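Long-range contacts in protocadherin gamma-B3 (Homo sapiens, PDB 5K8R), which is a clustered protocadherin, a probable calcium-dependent cell-adhesion protein that may help establish and maintain specific neuronal connections in the brain: residues A[7-12]-A[59-64]; A[37-42]-A[77-82]; A[71-76]-A[90-95]. All blocks are in the same frame, centred on the assembly; numbering follows the deposited sequence.

Contact 1 of 3, residues A[7-12]-A[59-64]. With CA (calcium ion), chain C; CA (calcium ion), chain D.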
loop_
_atom_site.group_PDB
_atom_site.type_symbol
_atom_site.label_atom_id
_atom_site.label_comp_id
_atom_site.label_asym_id
_atom_site.label_seq_id
_atom_site.Cartn_x
_atom_site.Cartn_y
_atom_site.Cartn_z
ATOM N N ILE A 7 -13.663 -29.576 51.813
ATOM C CA ILE A 7 -13.383 -28.319 52.503
ATOM C C ILE A 7 -12.993 -27.254 51.486
ATOM O O ILE A 7 -12.409 -27.581 50.442
ATOM C CB ILE A 7 -12.278 -28.495 53.559
ATOM C CG1 ILE A 7 -11.016 -29.079 52.920
ATOM C CG2 ILE A 7 -12.759 -29.378 54.700
ATOM C CD1 ILE A 7 -9.837 -29.181 53.866
ATOM N N PRO A 8 -13.296 -25.983 51.733
ATOM C CA PRO A 8 -12.800 -24.927 50.847
ATOM C C PRO A 8 -11.297 -24.755 50.995
ATOM O O PRO A 8 -10.694 -25.125 52.004
ATOM C CB PRO A 8 -13.554 -23.680 51.321
ATOM C CG PRO A 8 -13.872 -23.969 52.751
ATOM C CD PRO A 8 -14.140 -25.446 52.813
ATOM N N GLU A 9 -10.692 -24.190 49.956
ATOM C CA GLU A 9 -9.260 -23.944 49.963
ATOM C C GLU A 9 -8.926 -22.739 50.841
ATOM O O GLU A 9 -9.802 -21.986 51.277
ATOM C CB GLU A 9 -8.748 -23.716 48.542
ATOM C CG GLU A 9 -9.482 -22.610 47.800
ATOM C CD GLU A 9 -8.779 -22.183 46.526
ATOM O OE1 GLU A 9 -7.537 -22.297 46.457
ATOM O OE2 GLU A 9 -9.473 -21.731 45.590
ATOM N N GLU A 10 -7.628 -22.572 51.105
ATOM C CA GLU A 10 -7.088 -21.402 51.800
ATOM C C GLU A 10 -7.633 -21.264 53.221
ATOM O O GLU A 10 -7.783 -20.153 53.732
ATOM C CB GLU A 10 -7.349 -20.117 51.007
ATOM C CG GLU A 10 -6.865 -20.157 49.564
ATOM C CD GLU A 10 -5.355 -20.059 49.440
ATOM O OE1 GLU A 10 -4.680 -19.820 50.463
ATOM O OE2 GLU A 10 -4.843 -20.215 48.311
ATOM N N LEU A 11 -7.933 -22.384 53.873
ATOM C CA LEU A 11 -8.350 -22.346 55.265
ATOM C C LEU A 11 -7.149 -22.112 56.172
ATOM O O LEU A 11 -6.021 -22.504 55.859
ATOM C CB LEU A 11 -9.051 -23.647 55.660
ATOM C CG LEU A 11 -10.425 -23.918 55.048
ATOM C CD1 LEU A 11 -10.959 -25.261 55.521
ATOM C CD2 LEU A 11 -11.394 -22.798 55.392
ATOM N N ASP A 12 -7.401 -21.463 57.307
ATOM C CA ASP A 12 -6.340 -21.218 58.272
ATOM C C ASP A 12 -5.833 -22.535 58.852
ATOM O O ASP A 12 -6.522 -23.560 58.844
ATOM C CB ASP A 12 -6.831 -20.306 59.396
ATOM C CG ASP A 12 -7.060 -18.881 58.934
ATOM O OD1 ASP A 12 -6.506 -18.497 57.881
ATOM O OD2 ASP A 12 -7.786 -18.139 59.628
ATOM N N ARG A 59 -0.923 -24.408 54.157
ATOM C CA ARG A 59 -1.764 -23.720 53.187
ATOM C C ARG A 59 -2.154 -24.662 52.055
ATOM O O ARG A 59 -1.297 -25.307 51.443
ATOM C CB ARG A 59 -1.043 -22.494 52.629
ATOM C CG ARG A 59 -1.812 -21.779 51.530
ATOM C CD ARG A 59 -1.172 -20.447 51.179
ATOM N NE ARG A 59 -1.916 -19.745 50.137
ATOM C CZ ARG A 59 -1.583 -19.744 48.850
ATOM N NH1 ARG A 59 -0.509 -20.406 48.440
ATOM N NH2 ARG A 59 -2.320 -19.078 47.973
ATOM N N ILE A 60 -3.454 -24.739 51.779
ATOM C CA ILE A 60 -3.969 -25.565 50.693
ATOM C C ILE A 60 -4.472 -24.655 49.581
ATOM O O ILE A 60 -5.625 -24.207 49.599
ATOM C CB ILE A 60 -5.077 -26.512 51.189
ATOM C CG1 ILE A 60 -4.549 -27.392 52.323
ATOM C CG2 ILE A 60 -5.601 -27.372 50.048
ATOM C CD1 ILE A 60 -5.567 -28.368 52.862
ATOM N N ASP A 61 -3.606 -24.366 48.613
ATOM C CA ASP A 61 -3.952 -23.518 47.476
ATOM C C ASP A 61 -4.391 -24.410 46.321
ATOM O O ASP A 61 -3.578 -25.144 45.751
ATOM C CB ASP A 61 -2.765 -22.643 47.079
ATOM C CG ASP A 61 -3.029 -21.836 45.820
ATOM O OD1 ASP A 61 -4.202 -21.500 45.557
ATOM O OD2 ASP A 61 -2.058 -21.537 45.095
ATOM N N ARG A 62 -5.679 -24.344 45.973
ATOM C CA ARG A 62 -6.203 -25.202 44.914
ATOM C C ARG A 62 -5.587 -24.870 43.561
ATOM O O ARG A 62 -5.434 -25.759 42.716
ATOM C CB ARG A 62 -7.724 -25.083 44.845
ATOM C CG ARG A 62 -8.385 -26.130 43.966
ATOM C CD ARG A 62 -9.605 -25.569 43.259
ATOM N NE ARG A 62 -9.251 -24.438 42.409
ATOM C CZ ARG A 62 -8.762 -24.553 41.178
ATOM N NH1 ARG A 62 -8.566 -25.754 40.649
ATOM N NH2 ARG A 62 -8.465 -23.469 40.475
ATOM N N GLU A 63 -5.230 -23.603 43.335
ATOM C CA GLU A 63 -4.627 -23.223 42.061
ATOM C C GLU A 63 -3.265 -23.880 41.875
ATOM O O GLU A 63 -2.923 -24.310 40.768
ATOM C CB GLU A 63 -4.507 -21.702 41.963
ATOM C CG GLU A 63 -5.781 -21.004 41.513
ATOM C CD GLU A 63 -6.887 -21.069 42.546
ATOM O OE1 GLU A 63 -6.610 -20.799 43.733
ATOM O OE2 GLU A 63 -8.032 -21.398 42.171
ATOM N N GLU A 64 -2.475 -23.968 42.945
ATOM C CA GLU A 64 -1.154 -24.574 42.842
ATOM C C GLU A 64 -1.222 -26.096 42.847
ATOM O O GLU A 64 -0.340 -26.755 42.285
ATOM C CB GLU A 64 -0.263 -24.079 43.981
ATOM C CG GLU A 64 1.196 -24.481 43.856
ATOM C CD GLU A 64 2.045 -23.945 44.991
ATOM O OE1 GLU A 64 1.478 -23.336 45.922
ATOM O OE2 GLU A 64 3.280 -24.132 44.951
HETATM CA CA CA C . -6.085 -20.052 45.996
HETATM CA CA CA D . -9.351 -20.107 43.712
HETATM O O HOH W 1 -5.593 -24.182 53.772
#
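Glu9 reaches Arg62 because its CG sits between its own backbone N and carbonyl carbon (chi1 55°) and the chain then runs straight; Glu10, bent at chi2 (-74°), folds its carboxylate back to Arg59. Each glutamate divides its oxygens. Glu9 OE1 accepts from Arg62 N at 2.8 Å, from above the carboxylate plane, and also binds the calcium of chain C, while OE2 binds that of chain D at 2.5 Å. Glu10 OE1 forms a salt bridge with Arg59 NE at 2.8 Å, its hydrogen bond weak, and Glu10 OE2 lies 2.6 Å from the chain C calcium. Asp61 OD1 binds the same ion at 2.4 Å and caps helix 62-65 by accepting from Glu63 N. In the backbone, Glu10 N donates to Ile60 O at 3.0 Å. Glu63 OE1 bridges both ions, and Arg62 NH2 meets Glu63 OE2 at 2.7 Å. A methionine in place of Arg62 would probably cost Glu63 OE2 its salt bridge to the guanidinium. Asp95, Ile96, Asp98 and Asp131 supply further ligands. With the acidic pair just after strand 3-8, this Asp-Arg-Glu sequence holds two of the three calciums that mark a linker between cadherin repeats, here the first and second.

Contact 2 of 3, residues A[37-42]-A[77-82]; sequences RVIAEK and EMVAEK
The guanidinium of Arg37 has Val79 CG1 over one face, 3.6 Å above its plane and offset toward the rim, and Glu81 OE2 at its edge. The Glu81 carboxylate is turned steeply against it, the two planes 71° apart. Arg37 NH1 bonds to Glu81 OE2 at 3.0 Å in a salt bridge that enters from above the carboxylate plane; the same oxygen accepts from Asn35 ND2, so two donors hold it. What brings the arginine over the valine is its first torsion, which sets CG between the backbone N and the carbonyl carbon (chi1 55°), followed by an extended chain; CG touches Val79 CG1 at 3.4 Å. Ile39 CG1 also reaches Val79 CG1, at 3.8 Å, roughly at right angles to the arginine's approach.

Backbone pairing is antiparallel, though the strand axes are strongly twisted, at 137°. Arg37 and Val79 exchange bonds in both directions, Arg37 N to Val79 O at 3.1 Å and Val79 N to Arg37 O at 2.9 Å. Two residues on, Ile39 N donates to Glu77 O at 2.9 Å. Val38 and Met78 form the non-hydrogen-bonded pair between them, on the opposite face. Glu77 points its carboxylate elsewhere, to His88 ND1.

Val79 and Arg37 meet Leu338 and Ser321 of the second subunit, in the antiparallel homodimer. Strand 37-39 is an edge strand of the four-stranded sheet in the first repeat, the other edge being strand 3-8. Met78 packs against the loop residues Leu24 and Leu36 and Phe87 of strand 85-94, while Arg34 of helix 31-34 touches Ala80.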
loop_
_atom_site.group_PDB
_atom_site.type_symbol
_atom_site.label_atom_id
_atom_site.label_comp_id
_atom_site.label_asym_id
_atom_site.label_seq_id
_atom_site.Cartn_x
_atom_site.Cartn_y
_atom_site.Cartn_z
ATOM N N ARG A 37 -2.088 -41.840 62.398
ATOM C CA ARG A 37 -1.258 -40.796 61.810
ATOM C C ARG A 37 -1.495 -40.731 60.309
ATOM O O ARG A 37 -1.916 -41.704 59.684
ATOM C CB ARG A 37 0.231 -41.015 62.115
ATOM C CG ARG A 37 0.763 -42.372 61.710
ATOM C CD ARG A 37 2.172 -42.585 62.236
ATOM N NE ARG A 37 2.691 -43.906 61.895
ATOM C CZ ARG A 37 2.456 -45.005 62.605
ATOM N NH1 ARG A 37 1.704 -44.945 63.695
ATOM N NH2 ARG A 37 2.969 -46.166 62.221
ATOM N N VAL A 38 -1.222 -39.564 59.741
ATOM C CA VAL A 38 -1.400 -39.321 58.315
ATOM C C VAL A 38 -0.096 -39.636 57.598
ATOM O O VAL A 38 0.997 -39.410 58.134
ATOM C CB VAL A 38 -1.850 -37.867 58.064
ATOM C CG1 VAL A 38 -0.815 -36.885 58.594
ATOM C CG2 VAL A 38 -2.121 -37.627 56.588
ATOM N N ILE A 39 -0.213 -40.166 56.383
ATOM C CA ILE A 39 0.950 -40.523 55.581
ATOM C C ILE A 39 0.863 -39.930 54.178
ATOM O O ILE A 39 0.084 -40.389 53.343
ATOM C CB ILE A 39 1.112 -42.050 55.472
ATOM C CG1 ILE A 39 1.347 -42.662 56.855
ATOM C CG2 ILE A 39 2.254 -42.399 54.530
ATOM C CD1 ILE A 39 2.687 -42.307 57.459
ATOM N N ALA A 40 1.672 -38.905 53.930
ATOM C CA ALA A 40 1.705 -38.236 52.636
ATOM C C ALA A 40 2.903 -37.298 52.585
ATOM O O ALA A 40 3.204 -36.616 53.564
ATOM C CB ALA A 40 0.414 -37.467 52.401
ATOM N N GLU A 41 3.591 -37.266 51.448
ATOM C CA GLU A 41 4.761 -36.406 51.314
ATOM C C GLU A 41 4.396 -34.930 51.361
ATOM O O GLU A 41 5.254 -34.101 51.683
ATOM C CB GLU A 41 5.502 -36.726 50.017
ATOM C CG GLU A 41 5.997 -38.156 49.941
ATOM C CD GLU A 41 6.456 -38.537 48.552
ATOM O OE1 GLU A 41 7.437 -37.941 48.058
ATOM O OE2 GLU A 41 5.822 -39.427 47.950
ATOM N N LYS A 42 3.150 -34.585 51.046
ATOM C CA LYS A 42 2.659 -33.220 51.178
ATOM C C LYS A 42 2.070 -33.037 52.572
ATOM O O LYS A 42 1.137 -33.752 52.957
ATOM C CB LYS A 42 1.617 -32.913 50.104
ATOM C CG LYS A 42 2.195 -32.676 48.719
ATOM C CD LYS A 42 3.135 -31.482 48.714
ATOM C CE LYS A 42 3.431 -31.015 47.298
ATOM N NZ LYS A 42 4.001 -32.102 46.456
ATOM N N GLU A 77 -3.355 -41.752 53.080
ATOM C CA GLU A 77 -3.620 -42.924 53.903
ATOM C C GLU A 77 -3.357 -42.579 55.361
ATOM O O GLU A 77 -2.260 -42.124 55.707
ATOM C CB GLU A 77 -2.747 -44.105 53.471
ATOM C CG GLU A 77 -2.933 -44.532 52.022
ATOM C CD GLU A 77 -4.139 -45.429 51.823
ATOM O OE1 GLU A 77 -4.744 -45.849 52.832
ATOM O OE2 GLU A 77 -4.479 -45.719 50.657
ATOM N N MET A 78 -4.361 -42.787 56.210
ATOM C CA MET A 78 -4.180 -42.707 57.653
ATOM C C MET A 78 -3.908 -44.109 58.179
ATOM O O MET A 78 -4.740 -45.009 58.015
ATOM C CB MET A 78 -5.410 -42.114 58.339
ATOM C CG MET A 78 -5.233 -41.942 59.843
ATOM S SD MET A 78 -6.779 -41.908 60.771
ATOM C CE MET A 78 -7.269 -43.627 60.677
ATOM N N VAL A 79 -2.744 -44.291 58.794
ATOM C CA VAL A 79 -2.352 -45.591 59.320
ATOM C C VAL A 79 -2.511 -45.721 60.831
ATOM O O VAL A 79 -2.151 -44.824 61.593
ATOM C CB VAL A 79 -0.896 -45.931 58.944
ATOM C CG1 VAL A 79 0.060 -44.929 59.571
ATOM C CG2 VAL A 79 -0.554 -47.348 59.379
ATOM N N ALA A 80 -3.054 -46.860 61.243
ATOM C CA ALA A 80 -3.267 -47.180 62.642
ATOM C C ALA A 80 -2.454 -48.418 62.982
ATOM O O ALA A 80 -2.124 -49.223 62.108
ATOM C CB ALA A 80 -4.749 -47.426 62.951
ATOM N N GLU A 81 -2.127 -48.566 64.262
ATOM C CA GLU A 81 -1.383 -49.723 64.730
ATOM C C GLU A 81 -2.147 -50.398 65.861
ATOM O O GLU A 81 -3.096 -49.843 66.422
ATOM C CB GLU A 81 0.036 -49.342 65.178
ATOM C CG GLU A 81 0.133 -48.088 66.021
ATOM C CD GLU A 81 1.565 -47.749 66.384
ATOM O OE1 GLU A 81 2.311 -48.668 66.782
ATOM O OE2 GLU A 81 1.948 -46.567 66.260
ATOM N N LYS A 82 -1.713 -51.615 66.181
ATOM C CA LYS A 82 -2.382 -52.475 67.155
ATOM C C LYS A 82 -3.880 -52.627 66.886
ATOM O O LYS A 82 -4.701 -52.142 67.666
ATOM C CB LYS A 82 -2.161 -51.939 68.573
ATOM C CG LYS A 82 -0.705 -51.912 69.000
ATOM C CD LYS A 82 -0.554 -51.378 70.414
ATOM C CE LYS A 82 0.899 -51.391 70.854
ATOM N NZ LYS A 82 1.760 -50.580 69.948
#

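Contact 3 of 3, residues A[71-76]-A[90-95]; sequences TCVLEF and TVLIQD. With CA (calcium ion), chain D.
This is the pairing of the two strands of a beta hairpin, residues 73-80 and 85-94, in the sheet of the first cadherin repeat, at the end nearest the calcium sites. Their axes run antiparallel at 160°. Three backbone bonds fix the register: Ile93 N to Cys72 O at 2.7 Å, nearly straight at 174°, then Leu74 N to Val91 O and Val91 N to Leu74 O, each at 2.9 Å. Leu74 and Val91 are therefore a hydrogen-bonded pair, flanked by the non-hydrogen-bonded pairs Val73 with Leu92 and Glu75 with Thr90.

Those flanking pairs share one face of the sheet. Val73 CG1 touches Leu92 CD1 at 3.7 Å, and Glu75 lies alongside Thr90, pointing the same way, with its CG 3.6 Å from the Thr90 CG2 methyl. The opposite face, with Leu74 and Val91, is apolar. Leu74 CD1 crosses to Ile93 CG1 at 3.9 Å, and Phe76, whose CG lies between its backbone N and carbonyl carbon (chi1 57°), brings the ring edge to Val91, CE2 meeting CG2 at 3.7 Å. Water 2 joins the ends of the two strands, donating to Ile93 O and weakly accepting from Cys72 N.

Beyond strand 85-94 comes strand 3-8, whose Ile7 packs on Val91 and Ile93. Helix 62-65 covers the Cys72 end, where a disulfide ties Cys72 to Cys66 and Ile65 rests on Leu74, while the ring of Phe76 meets that of Phe45 in strand 45-47. Just past the Cys72 end, Asp95 OD1 binds the chain D calcium at 2.4 Å, leading the strand into the linker.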
loop_
_atom_site.group_PDB
_atom_site.type_symbol
_atom_site.label_atom_id
_atom_site.label_comp_id
_atom_site.label_asym_id
_atom_site.label_seq_id
_atom_site.Cartn_x
_atom_site.Cartn_y
_atom_site.Cartn_z
ATOM N N THR A 71 -12.036 -30.712 39.114
ATOM C CA THR A 71 -12.129 -31.277 40.453
ATOM C C THR A 71 -10.754 -31.316 41.108
ATOM O O THR A 71 -9.738 -31.482 40.434
ATOM C CB THR A 71 -12.718 -32.700 40.427
ATOM O OG1 THR A 71 -13.042 -33.111 41.761
ATOM C CG2 THR A 71 -11.720 -33.679 39.827
ATOM N N CYS A 72 -10.728 -31.161 42.428
ATOM C CA CYS A 72 -9.475 -31.173 43.177
ATOM C C CYS A 72 -9.639 -32.106 44.369
ATOM O O CYS A 72 -10.339 -31.771 45.329
ATOM C CB CYS A 72 -9.092 -29.766 43.637
ATOM S SG CYS A 72 -7.335 -29.564 43.997
ATOM N N VAL A 73 -8.997 -33.269 44.308
ATOM C CA VAL A 73 -9.078 -34.270 45.364
ATOM C C VAL A 73 -7.672 -34.589 45.852
ATOM O O VAL A 73 -6.743 -34.745 45.051
ATOM C CB VAL A 73 -9.799 -35.548 44.888
ATOM C CG1 VAL A 73 -11.278 -35.267 44.666
ATOM C CG2 VAL A 73 -9.162 -36.086 43.615
ATOM N N LEU A 74 -7.518 -34.666 47.170
ATOM C CA LEU A 74 -6.263 -35.036 47.813
ATOM C C LEU A 74 -6.456 -36.383 48.494
ATOM O O LEU A 74 -7.245 -36.496 49.439
ATOM C CB LEU A 74 -5.828 -33.978 48.826
ATOM C CG LEU A 74 -5.392 -32.619 48.275
ATOM C CD1 LEU A 74 -5.098 -31.653 49.410
ATOM C CD2 LEU A 74 -4.176 -32.773 47.374
ATOM N N GLU A 75 -5.742 -37.396 48.017
ATOM C CA GLU A 75 -5.867 -38.756 48.523
ATOM C C GLU A 75 -4.642 -39.104 49.356
ATOM O O GLU A 75 -3.507 -38.914 48.906
ATOM C CB GLU A 75 -6.026 -39.754 47.373
ATOM C CG GLU A 75 -7.093 -39.361 46.363
ATOM C CD GLU A 75 -7.491 -40.507 45.455
ATOM O OE1 GLU A 75 -6.777 -41.531 45.436
ATOM O OE2 GLU A 75 -8.524 -40.385 44.765
ATOM N N PHE A 76 -4.873 -39.608 50.566
ATOM C CA PHE A 76 -3.786 -40.036 51.433
ATOM C C PHE A 76 -4.264 -41.214 52.273
ATOM O O PHE A 76 -5.425 -41.630 52.195
ATOM C CB PHE A 76 -3.281 -38.880 52.306
ATOM C CG PHE A 76 -4.348 -38.239 53.148
ATOM C CD1 PHE A 76 -4.640 -38.727 54.411
ATOM C CD2 PHE A 76 -5.051 -37.141 52.680
ATOM C CE1 PHE A 76 -5.618 -38.137 55.190
ATOM C CE2 PHE A 76 -6.031 -36.546 53.453
ATOM C CZ PHE A 76 -6.313 -37.045 54.710
ATOM N N THR A 90 -9.927 -39.344 51.300
ATOM C CA THR A 90 -9.910 -38.398 50.196
ATOM C C THR A 90 -10.581 -37.105 50.638
ATOM O O THR A 90 -11.641 -37.131 51.270
ATOM C CB THR A 90 -10.614 -38.966 48.956
ATOM O OG1 THR A 90 -11.948 -39.352 49.297
ATOM C CG2 THR A 90 -9.870 -40.183 48.436
ATOM N N VAL A 91 -9.954 -35.977 50.316
ATOM C CA VAL A 91 -10.434 -34.659 50.719
ATOM C C VAL A 91 -10.604 -33.822 49.461
ATOM O O VAL A 91 -9.619 -33.503 48.781
ATOM C CB VAL A 91 -9.483 -33.973 51.708
ATOM C CG1 VAL A 91 -10.049 -32.626 52.136
ATOM C CG2 VAL A 91 -9.236 -34.861 52.917
ATOM N N LEU A 92 -11.843 -33.430 49.181
ATOM C CA LEU A 92 -12.145 -32.585 48.034
ATOM C C LEU A 92 -11.859 -31.135 48.422
ATOM O O LEU A 92 -12.306 -30.663 49.467
ATOM C CB LEU A 92 -13.606 -32.744 47.615
ATOM C CG LEU A 92 -14.081 -31.858 46.462
ATOM C CD1 LEU A 92 -13.322 -32.184 45.185
ATOM C CD2 LEU A 92 -15.580 -32.006 46.252
ATOM N N ILE A 93 -11.106 -30.437 47.578
ATOM C CA ILE A 93 -10.733 -29.050 47.830
ATOM C C ILE A 93 -11.600 -28.164 46.945
ATOM O O ILE A 93 -11.404 -28.100 45.726
ATOM C CB ILE A 93 -9.240 -28.811 47.569
ATOM C CG1 ILE A 93 -8.393 -29.706 48.477
ATOM C CG2 ILE A 93 -8.889 -27.347 47.774
ATOM C CD1 ILE A 93 -8.686 -29.535 49.951
ATOM N N GLN A 94 -12.558 -27.477 47.559
ATOM C CA GLN A 94 -13.447 -26.592 46.822
ATOM C C GLN A 94 -12.725 -25.307 46.430
ATOM O O GLN A 94 -11.803 -24.851 47.110
ATOM C CB GLN A 94 -14.683 -26.267 47.659
ATOM C CG GLN A 94 -15.473 -27.491 48.094
ATOM C CD GLN A 94 -16.440 -27.192 49.223
ATOM O OE1 GLN A 94 -16.320 -26.172 49.903
ATOM N NE2 GLN A 94 -17.403 -28.082 49.429
ATOM N N ASP A 95 -13.161 -24.721 45.318
ATOM C CA ASP A 95 -12.546 -23.514 44.787
ATOM C C ASP A 95 -13.255 -22.274 45.312
ATOM O O ASP A 95 -14.487 -22.225 45.372
ATOM C CB ASP A 95 -12.581 -23.522 43.258
ATOM C CG ASP A 95 -11.934 -22.291 42.650
ATOM O OD1 ASP A 95 -10.829 -21.911 43.093
ATOM O OD2 ASP A 95 -12.533 -21.697 41.728
HETATM CA CA CA D . -9.351 -20.107 43.712
HETATM O O HOH W 2 -13.172 -29.058 43.165
#

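All three contacts lie in the first cadherin repeat and reach one sheet, ordered 3-8, 85-94, 73-80, 37-39. Contact 2 joins the last two of these strands and contact 3 the middle two, so both use strand 73-80; their centres are about 17 Å apart, and Val38 and Ala40 pack on Phe76. Contact 1 lies about 10 Å from contact 3, centre to centre, and shares the chain D calcium with it. Contacts 1 and 2 are about 21 Å apart between centres and do not touch. Along the chain contact 1 closes before contact 3 opens, while contact 2 interleaves with both. The repeat thus carries calcium at one end and a dimer surface toward the other.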